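Local coordinates for protein beta-porphyranase A (Bacteroides plebeius, PDB 4AW7) that cleaves the sulfated red-seaweed polysaccharide porphyran at beta-1,4 linkages between galactose and 6-sulfated L-galactose, releasing mostly a disaccharide, at residues Y285-N298 with R354-K366. Numbering follows the deposited sequence. Where two conformers were deposited one is given.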
ATOM      1  N   TYR A 285       9.963 -21.586   5.712  1.00 15.55           N
ATOM      2  CA  TYR A 285       8.805 -21.815   4.883  1.00 15.78           C
ATOM      3  C   TYR A 285       8.106 -23.099   5.249  1.00 16.76           C
ATOM      4  O   TYR A 285       8.748 -24.142   5.481  1.00 18.35           O
ATOM      5  CB  TYR A 285       9.252 -21.934   3.428  1.00 15.31           C
ATOM      6  CG  TYR A 285       8.118 -22.247   2.473  1.00 14.38           C
ATOM      7  CD1 TYR A 285       7.309 -21.229   1.918  1.00 13.64           C
ATOM      8  CD2 TYR A 285       7.845 -23.557   2.106  1.00 15.02           C
ATOM      9  CE1 TYR A 285       6.271 -21.548   1.075  1.00 13.72           C
ATOM     10  CE2 TYR A 285       6.810 -23.879   1.242  1.00 14.58           C
ATOM     11  CZ  TYR A 285       6.020 -22.864   0.724  1.00 13.76           C
ATOM     12  OH  TYR A 285       4.998 -23.170  -0.137  1.00 16.42           O
ATOM     13  N   ASP A 286       6.785 -23.011   5.275  1.00 18.97           N
ATOM     14  CA  ASP A 286       5.877 -24.131   5.430  0.50 19.42           C
ATOM     15  C   ASP A 286       4.768 -24.012   4.366  1.00 19.61           C
ATOM     16  O   ASP A 286       4.188 -22.950   4.302  1.00 18.76           O
ATOM     17  CB  ASP A 286       5.260 -24.001   6.829  0.50 19.32           C
ATOM     18  CG  ASP A 286       4.319 -25.115   7.160  0.50 19.99           C
ATOM     19  OD1 ASP A 286       3.158 -25.048   6.766  0.50 18.52           O
ATOM     20  OD2 ASP A 286       4.744 -26.069   7.834  0.50 25.52           O
ATOM     21  N   ASP A 287       4.429 -25.067   3.618  1.00 20.68           N
ATOM     22  CA  ASP A 287       3.377 -24.989   2.572  1.00 22.30           C
ATOM     23  C   ASP A 287       2.004 -24.519   3.058  1.00 23.60           C
ATOM     24  O   ASP A 287       1.250 -23.981   2.264  1.00 24.44           O
ATOM     25  CB  ASP A 287       3.116 -26.330   1.861  1.00 23.55           C
ATOM     26  CG  ASP A 287       4.041 -26.615   0.680  1.00 25.16           C
ATOM     27  OD1 ASP A 287       4.469 -25.704  -0.060  1.00 25.96           O
ATOM     28  OD2 ASP A 287       4.279 -27.833   0.437  1.00 33.33           O
ATOM     29  N   ILE A 288       1.649 -24.738   4.309  1.00 23.53           N
ATOM     30  CA  ILE A 288       0.338 -24.270   4.782  1.00 24.52           C
ATOM     31  C   ILE A 288       0.444 -22.923   5.456  1.00 22.74           C
ATOM     32  O   ILE A 288      -0.289 -21.988   5.136  1.00 23.13           O
ATOM     33  CB  ILE A 288      -0.309 -25.240   5.778  1.00 25.32           C
ATOM     34  CG1 ILE A 288      -0.588 -26.596   5.100  1.00 29.02           C
ATOM     35  CG2 ILE A 288      -1.587 -24.596   6.339  1.00 26.29           C
ATOM     36  CD1 ILE A 288      -0.834 -27.763   6.083  1.00 33.83           C
ATOM     37  N   SER A 289       1.388 -22.764   6.361  1.00 22.13           N
ATOM     38  CA  SER A 289       1.393 -21.520   7.061  1.00 21.74           C
ATOM     39  C   SER A 289       1.859 -20.341   6.178  1.00 20.14           C
ATOM     40  O   SER A 289       1.344 -19.253   6.280  1.00 20.69           O
ATOM     41  CB  SER A 289       2.124 -21.642   8.397  1.00 24.34           C
ATOM     42  OG  SER A 289       3.451 -21.293   8.304  1.00 27.47           O
ATOM     43  N   SER A 290       2.808 -20.581   5.278  1.00 17.62           N
ATOM     44  CA  SER A 290       3.420 -19.486   4.543  1.00 17.33           C
ATOM     45  C   SER A 290       2.533 -18.965   3.406  1.00 16.56           C
ATOM     46  O   SER A 290       2.716 -17.826   2.965  1.00 17.80           O
ATOM     47  CB  SER A 290       4.808 -19.883   4.042  1.00 17.31           C
ATOM     48  OG  SER A 290       5.654 -20.347   5.103  1.00 19.37           O
ATOM     49  N   VAL A 291       1.511 -19.713   2.988  1.00 16.59           N
ATOM     50  CA  VAL A 291       0.513 -19.205   2.022  1.00 17.54           C
ATOM     51  C   VAL A 291      -0.655 -18.436   2.656  1.00 16.45           C
ATOM     52  O   VAL A 291      -1.426 -17.772   1.911  1.00 17.78           O
ATOM     53  CB  VAL A 291      -0.038 -20.306   1.097  1.00 19.02           C
ATOM     54  CG1 VAL A 291       1.114 -21.027   0.446  1.00 21.25           C
ATOM     55  CG2 VAL A 291      -0.985 -21.276   1.835  1.00 20.20           C
ATOM     56  N   ARG A 292      -0.768 -18.424   3.970  1.00 17.09           N
ATOM     57  CA  ARG A 292      -1.845 -17.679   4.637  1.00 18.32           C
ATOM     58  C   ARG A 292      -1.769 -16.165   4.235  1.00 18.50           C
ATOM     59  O   ARG A 292      -2.800 -15.474   4.130  1.00 20.32           O
ATOM     60  CB  ARG A 292      -1.822 -17.898   6.166  1.00 19.78           C
ATOM     61  CG  ARG A 292      -2.078 -19.338   6.614  1.00 21.04           C
ATOM     62  CD  ARG A 292      -1.880 -19.648   8.142  1.00 24.32           C
ATOM     63  NE  ARG A 292      -2.159 -21.071   8.426  1.00 23.84           N
ATOM     64  CZ  ARG A 292      -1.577 -21.825   9.361  1.00 28.03           C
ATOM     65  NH1 ARG A 292      -0.612 -21.338  10.135  1.00 29.40           N
ATOM     66  NH2 ARG A 292      -1.958 -23.102   9.516  1.00 28.39           N
ATOM     67  N   SER A 293      -0.560 -15.657   3.964  1.00 16.73           N
ATOM     68  CA  SER A 293      -0.339 -14.261   3.499  1.00 15.37           C
ATOM     69  C   SER A 293      -1.126 -13.829   2.290  1.00 13.99           C
ATOM     70  O   SER A 293      -1.360 -12.638   2.079  1.00 13.24           O
ATOM     71  CB  SER A 293       1.175 -14.069   3.187  1.00 15.44           C
ATOM     72  OG  SER A 293       1.940 -14.142   4.353  1.00 22.39           O
ATOM     73  N   VAL A 294      -1.490 -14.777   1.435  1.00 13.64           N
ATOM     74  CA  VAL A 294      -2.196 -14.437   0.205  1.00 12.29           C
ATOM     75  C   VAL A 294      -3.509 -13.713   0.484  1.00 10.28           C
ATOM     76  O   VAL A 294      -3.875 -12.806  -0.243  1.00 10.53           O
ATOM     77  CB  VAL A 294      -2.420 -15.673  -0.678  1.00 12.25           C
ATOM     78  CG1 VAL A 294      -3.417 -15.405  -1.798  1.00 14.19           C
ATOM     79  CG2 VAL A 294      -1.053 -16.137  -1.247  1.00 15.04           C
ATOM     80  N   SER A 295      -4.218 -14.092   1.535  1.00 11.65           N
ATOM     81  CA  SER A 295      -5.459 -13.384   1.827  1.00 12.61           C
ATOM     82  C   SER A 295      -5.154 -11.924   2.157  1.00 10.72           C
ATOM     83  O   SER A 295      -5.892 -11.036   1.755  1.00 10.42           O
ATOM     84  CB  SER A 295      -6.326 -14.063   2.895  1.00 15.66           C
ATOM     85  OG  SER A 295      -5.592 -14.264   4.037  1.00 20.17           O
ATOM     86  N   SER A 296      -4.044 -11.662   2.862  1.00 10.13           N
ATOM     87  CA  SER A 296      -3.613 -10.305   3.180  1.00 10.85           C
ATOM     88  C   SER A 296      -3.268  -9.554   1.916  1.00  9.00           C
ATOM     89  O   SER A 296      -3.595  -8.376   1.786  1.00  8.87           O
ATOM     90  CB  SER A 296      -2.389 -10.298   4.104  1.00 11.65           C
ATOM     91  OG  SER A 296      -2.709 -10.872   5.345  1.00 19.32           O
ATOM     92  N   PHE A 297      -2.573 -10.182   0.965  1.00  8.58           N
ATOM     93  CA  PHE A 297      -2.300  -9.506  -0.300  1.00  8.46           C
ATOM     94  C   PHE A 297      -3.603  -8.958  -0.873  1.00  7.64           C
ATOM     95  O   PHE A 297      -3.689  -7.790  -1.279  1.00  8.00           O
ATOM     96  CB  PHE A 297      -1.654 -10.398  -1.345  1.00  8.46           C
ATOM     97  CG  PHE A 297      -0.317 -11.009  -0.977  1.00  8.75           C
ATOM     98  CD1 PHE A 297       0.563 -10.451  -0.069  1.00  9.05           C
ATOM     99  CD2 PHE A 297       0.070 -12.157  -1.618  1.00  9.00           C
ATOM    100  CE1 PHE A 297       1.767 -11.078   0.252  1.00  8.71           C
ATOM    101  CE2 PHE A 297       1.265 -12.751  -1.326  1.00  9.07           C
ATOM    102  CZ  PHE A 297       2.105 -12.240  -0.375  1.00  8.87           C
ATOM    103  N   ASN A 298      -4.627  -9.800  -0.973  1.00  7.83           N
ATOM    104  CA  ASN A 298      -5.910  -9.351  -1.496  1.00  8.42           C
ATOM    105  C   ASN A 298      -6.554  -8.258  -0.659  1.00  8.10           C
ATOM    106  O   ASN A 298      -7.059  -7.256  -1.178  1.00  9.38           O
ATOM    107  CB  ASN A 298      -6.835 -10.537  -1.697  1.00  8.92           C
ATOM    108  CG  ASN A 298      -6.548 -11.305  -2.983  1.00  8.88           C
ATOM    109  OD1 ASN A 298      -6.241 -10.700  -4.010  1.00 10.34           O
ATOM    110  ND2 ASN A 298      -6.656 -12.647  -2.921  1.00  9.80           N
ATOM    111  N   ARG A 354       9.996 -25.754  -7.577  1.00 17.71           N
ATOM    112  CA  ARG A 354       8.542 -25.829  -7.574  1.00 17.30           C
ATOM    113  C   ARG A 354       7.983 -24.431  -7.268  1.00 14.71           C
ATOM    114  O   ARG A 354       8.299 -23.827  -6.248  1.00 14.01           O
ATOM    115  CB  ARG A 354       8.063 -26.853  -6.516  1.00 17.84           C
ATOM    116  CG  ARG A 354       6.596 -26.877  -6.197  1.00 21.73           C
ATOM    117  CD  ARG A 354       6.248 -28.003  -5.217  1.00 23.87           C
ATOM    118  NE  ARG A 354       6.783 -27.775  -3.870  1.00 25.24           N
ATOM    119  CZ  ARG A 354       6.177 -27.030  -2.939  1.00 26.82           C
ATOM    120  NH1 ARG A 354       5.020 -26.416  -3.205  1.00 27.26           N
ATOM    121  NH2 ARG A 354       6.730 -26.900  -1.732  1.00 26.88           N
ATOM    122  N   LEU A 355       7.135 -23.944  -8.150  1.00 13.90           N
ATOM    123  CA  LEU A 355       6.335 -22.737  -7.905  1.00 13.06           C
ATOM    124  C   LEU A 355       5.224 -23.059  -6.904  1.00 12.89           C
ATOM    125  O   LEU A 355       4.389 -23.912  -7.186  1.00 13.86           O
ATOM    126  CB  LEU A 355       5.790 -22.283  -9.269  1.00 15.06           C
ATOM    127  CG  LEU A 355       4.949 -21.035  -9.288  1.00 13.88           C
ATOM    128  CD1 LEU A 355       5.761 -19.809  -8.742  1.00 13.95           C
ATOM    129  CD2 LEU A 355       4.442 -20.820 -10.726  1.00 15.35           C
ATOM    130  N   ASN A 356       5.228 -22.417  -5.731  1.00 11.28           N
ATOM    131  CA  ASN A 356       4.247 -22.729  -4.690  1.00 11.59           C
ATOM    132  C   ASN A 356       2.880 -22.065  -4.934  1.00 10.85           C
ATOM    133  O   ASN A 356       2.697 -21.332  -5.915  1.00 11.07           O
ATOM    134  CB  ASN A 356       4.823 -22.488  -3.294  1.00 11.32           C
ATOM    135  CG  ASN A 356       5.104 -21.038  -2.993  1.00 10.88           C
ATOM    136  OD1 ASN A 356       4.330 -20.147  -3.391  1.00 11.00           O
ATOM    137  ND2 ASN A 356       6.171 -20.777  -2.226  1.00 10.72           N
ATOM    138  N   ASP A 357       1.919 -22.331  -4.049  1.00 11.52           N
ATOM    139  CA  ASP A 357       0.545 -21.913  -4.283  1.00 11.33           C
ATOM    140  C   ASP A 357       0.342 -20.402  -4.167  1.00  9.84           C
ATOM    141  O   ASP A 357      -0.763 -19.935  -4.486  1.00 10.84           O
ATOM    142  CB  ASP A 357      -0.453 -22.658  -3.373  1.00 11.60           C
ATOM    143  CG  ASP A 357      -0.732 -24.062  -3.817  1.00 14.04           C
ATOM    144  OD1 ASP A 357      -0.205 -24.519  -4.865  1.00 15.05           O
ATOM    145  OD2 ASP A 357      -1.566 -24.698  -3.132  1.00 17.20           O
ATOM    146  N   LYS A 358       1.364 -19.644  -3.754  1.00  9.84           N
ATOM    147  CA  LYS A 358       1.274 -18.189  -3.875  1.00  8.54           C
ATOM    148  C   LYS A 358       1.048 -17.750  -5.321  1.00  8.62           C
ATOM    149  O   LYS A 358       0.525 -16.652  -5.567  1.00  9.16           O
ATOM    150  CB  LYS A 358       2.470 -17.504  -3.268  1.00  9.52           C
ATOM    151  CG  LYS A 358       2.699 -17.817  -1.812  1.00  9.64           C
ATOM    152  CD  LYS A 358       4.048 -17.280  -1.357  1.00  9.59           C
ATOM    153  CE  LYS A 358       4.458 -17.798  -0.012  1.00 10.44           C
ATOM    154  NZ  LYS A 358       5.742 -17.188   0.406  1.00 10.20           N
ATOM    155  N   LYS A 359       1.392 -18.595  -6.286  1.00  9.34           N
ATOM    156  CA  LYS A 359       1.101 -18.320  -7.672  1.00  9.50           C
ATOM    157  C   LYS A 359      -0.364 -17.966  -7.902  1.00  9.34           C
ATOM    158  O   LYS A 359      -0.667 -17.211  -8.822  1.00  9.64           O
ATOM    159  CB  LYS A 359       1.484 -19.525  -8.567  1.00 10.40           C
ATOM    160  CG  LYS A 359       0.551 -20.734  -8.418  1.00 11.09           C
ATOM    161  CD  LYS A 359       1.113 -22.021  -9.040  1.00 12.84           C
ATOM    162  CE  LYS A 359       0.096 -23.130  -8.945  1.00 14.31           C
ATOM    163  NZ  LYS A 359       0.644 -24.459  -9.401  1.00 19.52           N
ATOM    164  N   TYR A 360      -1.271 -18.521  -7.095  1.00  9.52           N
ATOM    165  CA  TYR A 360      -2.703 -18.302  -7.327  1.00  9.68           C
ATOM    166  C   TYR A 360      -3.119 -16.859  -7.081  1.00  9.43           C
ATOM    167  O   TYR A 360      -4.106 -16.433  -7.661  1.00  9.58           O
ATOM    168  CB  TYR A 360      -3.573 -19.259  -6.508  1.00 10.60           C
ATOM    169  CG  TYR A 360      -3.470 -20.695  -6.975  1.00 11.50           C
ATOM    170  CD1 TYR A 360      -3.825 -21.034  -8.276  1.00 14.52           C
ATOM    171  CD2 TYR A 360      -3.086 -21.722  -6.121  1.00 13.68           C
ATOM    172  CE1 TYR A 360      -3.757 -22.352  -8.742  1.00 15.42           C
ATOM    173  CE2 TYR A 360      -3.020 -23.056  -6.572  1.00 14.47           C
ATOM    174  CZ  TYR A 360      -3.332 -23.339  -7.887  1.00 15.57           C
ATOM    175  OH  TYR A 360      -3.252 -24.647  -8.306  1.00 20.29           O
ATOM    176  N   PHE A 361      -2.381 -16.100  -6.276  1.00  8.47           N
ATOM    177  CA  PHE A 361      -2.672 -14.679  -6.178  1.00  7.78           C
ATOM    178  C   PHE A 361      -2.546 -14.021  -7.536  1.00  7.93           C
ATOM    179  O   PHE A 361      -3.391 -13.236  -7.963  1.00  7.90           O
ATOM    180  CB  PHE A 361      -1.717 -13.999  -5.179  1.00  9.15           C
ATOM    181  CG  PHE A 361      -1.829 -12.502  -5.177  1.00  8.03           C
ATOM    182  CD1 PHE A 361      -2.931 -11.854  -4.654  1.00  8.87           C
ATOM    183  CD2 PHE A 361      -0.809 -11.738  -5.689  1.00  9.67           C
ATOM    184  CE1 PHE A 361      -3.026 -10.477  -4.698  1.00  9.05           C
ATOM    185  CE2 PHE A 361      -0.897 -10.348  -5.753  1.00  9.35           C
ATOM    186  CZ  PHE A 361      -2.014  -9.708  -5.228  1.00  9.63           C
ATOM    187  N   PHE A 362      -1.464 -14.352  -8.244  1.00  8.34           N
ATOM    188  CA  PHE A 362      -1.225 -13.800  -9.563  1.00  8.88           C
ATOM    189  C   PHE A 362      -2.159 -14.407 -10.624  1.00  8.82           C
ATOM    190  O   PHE A 362      -2.588 -13.726 -11.547  1.00  8.85           O
ATOM    191  CB  PHE A 362       0.242 -13.904  -9.909  1.00  8.72           C
ATOM    192  CG  PHE A 362       1.120 -13.162  -8.919  1.00  8.18           C
ATOM    193  CD1 PHE A 362       1.204 -11.795  -8.959  1.00  8.88           C
ATOM    194  CD2 PHE A 362       1.818 -13.839  -7.948  1.00  9.14           C
ATOM    195  CE1 PHE A 362       1.974 -11.113  -8.058  1.00  9.35           C
ATOM    196  CE2 PHE A 362       2.619 -13.153  -7.048  1.00  8.90           C
ATOM    197  CZ  PHE A 362       2.700 -11.781  -7.115  1.00  9.41           C
ATOM    198  N   GLU A 363      -2.499 -15.679 -10.486  1.00  9.20           N
ATOM    199  CA  GLU A 363      -3.486 -16.287 -11.396  1.00  9.75           C
ATOM    200  C   GLU A 363      -4.827 -15.544 -11.302  1.00  9.40           C
ATOM    201  O   GLU A 363      -5.436 -15.210 -12.318  1.00  9.84           O
ATOM    202  CB  GLU A 363      -3.680 -17.762 -11.076  1.00 10.98           C
ATOM    203  CG  GLU A 363      -4.495 -18.478 -12.165  1.00 13.67           C
ATOM    204  CD  GLU A 363      -3.671 -18.621 -13.464  1.00 16.74           C
ATOM    205  OE1 GLU A 363      -2.612 -19.177 -13.376  1.00 20.46           O
ATOM    206  OE2 GLU A 363      -4.052 -18.153 -14.580  1.00 21.33           O
ATOM    207  N   LEU A 364      -5.249 -15.237 -10.077  1.00  8.73           N
ATOM    208  CA  LEU A 364      -6.531 -14.606  -9.858  1.00  8.41           C
ATOM    209  C   LEU A 364      -6.629 -13.280 -10.629  1.00  8.60           C
ATOM    210  O   LEU A 364      -7.698 -12.933 -11.152  1.00  8.84           O
ATOM    211  CB  LEU A 364      -6.709 -14.334  -8.348  1.00  8.50           C
ATOM    212  CG  LEU A 364      -7.919 -13.558  -7.870  1.00  8.67           C
ATOM    213  CD1 LEU A 364      -9.191 -14.382  -8.160  1.00 10.95           C
ATOM    214  CD2 LEU A 364      -7.817 -13.215  -6.398  1.00  9.99           C
ATOM    215  N   TRP A 365      -5.534 -12.530 -10.634  1.00  8.28           N
ATOM    216  CA  TRP A 365      -5.483 -11.216 -11.238  1.00  8.31           C
ATOM    217  C   TRP A 365      -4.921 -11.190 -12.644  1.00  8.75           C
ATOM    218  O   TRP A 365      -4.759 -10.139 -13.244  1.00  8.53           O
ATOM    219  CB  TRP A 365      -4.704 -10.268 -10.314  1.00  8.18           C
ATOM    220  CG  TRP A 365      -5.438 -10.002  -9.026  1.00  7.93           C
ATOM    221  CD1 TRP A 365      -5.218 -10.571  -7.824  1.00  8.30           C
ATOM    222  CD2 TRP A 365      -6.555  -9.122  -8.862  1.00  7.96           C
ATOM    223  NE1 TRP A 365      -6.125 -10.106  -6.913  1.00  8.48           N
ATOM    224  CE2 TRP A 365      -6.956  -9.203  -7.528  1.00  8.75           C
ATOM    225  CE3 TRP A 365      -7.219  -8.246  -9.712  1.00  8.20           C
ATOM    226  CZ2 TRP A 365      -8.001  -8.433  -7.016  1.00  9.41           C
ATOM    227  CZ3 TRP A 365      -8.280  -7.492  -9.196  1.00  9.66           C
ATOM    228  CH2 TRP A 365      -8.624  -7.587  -7.850  1.00 10.20           C
ATOM    229  N   LYS A 366      -4.639 -12.354 -13.220  1.00  9.60           N
ATOM    230  CA  LYS A 366      -4.018 -12.368 -14.538  1.00 10.47           C
ATOM    231  C   LYS A 366      -4.956 -11.745 -15.575  1.00  9.10           C
ATOM    232  O   LYS A 366      -6.173 -11.940 -15.552  1.00 11.09           O
ATOM    233  CB  LYS A 366      -3.619 -13.799 -14.939  1.00 12.75           C
ATOM    234  CG  LYS A 366      -2.731 -13.853 -16.217  1.00 15.23           C
ATOM    235  CD  LYS A 366      -2.308 -15.305 -16.475  1.00 16.81           C
ATOM    236  CE  LYS A 366      -1.803 -15.591 -17.898  1.00 18.49           C
ATOM    237  NZ  LYS A 366      -1.257 -16.939 -17.991  1.00 21.73           N
TER
HETATM  238  O   HOH W   1       2.248 -24.644  -2.212  1.00 18.40           O
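Asp-287 and Arg-354 show how one carboxylate oxygen can gather several donors. Arg-354 comes end-on, its NH2 at 3.1 Å and NH1 at 3.3 Å from Asp-287 OD1, both on the syn side, while Tyr-285 OH donates to the anti lone pair of that oxygen at 2.6 Å. A lysine in place of Arg-354 has a single nitrogen to offer, and would probably leave Asp-287 less firmly oriented. At the far end of the contact, Trp-365 NE1 donates to Asn-298 OD1 at 3.0 Å, a nearly straight bond (173°) lying in both the indole and carbonyl planes. Between these polar ends, Phe-297 lays its CB over one face of the Phe-361 ring and turns its ring edge toward that face in a T-shaped pair, planes 65° apart. The chi1 of Phe-361 (172°) swings its ring there, beside Asn-298; its CB lies 4.0 Å from Val-294 CG1. The extended Lys-358 chain passes Val-294 CG2, its CE 3.4 Å from Ser-290 O.

Further out, Ser-336 O and Ala-338 O hold Lys-358 NZ. Asn-356 OD1 caps Lys-358 N, while its ND2 reaches Ala-338 O, its amide almost parallel to the Tyr-285 ring. A water links Asp-287 OD1 to Asp-357 N. Ile-434 of the beta-sandwich touches Val-291, Val-294 and Tyr-360. Helix 293-305, between parallel strands 268-276 and 311-316, belongs to the outer layer of a TIM-barrel-like catalytic domain; the later helix 359-365 packs on it.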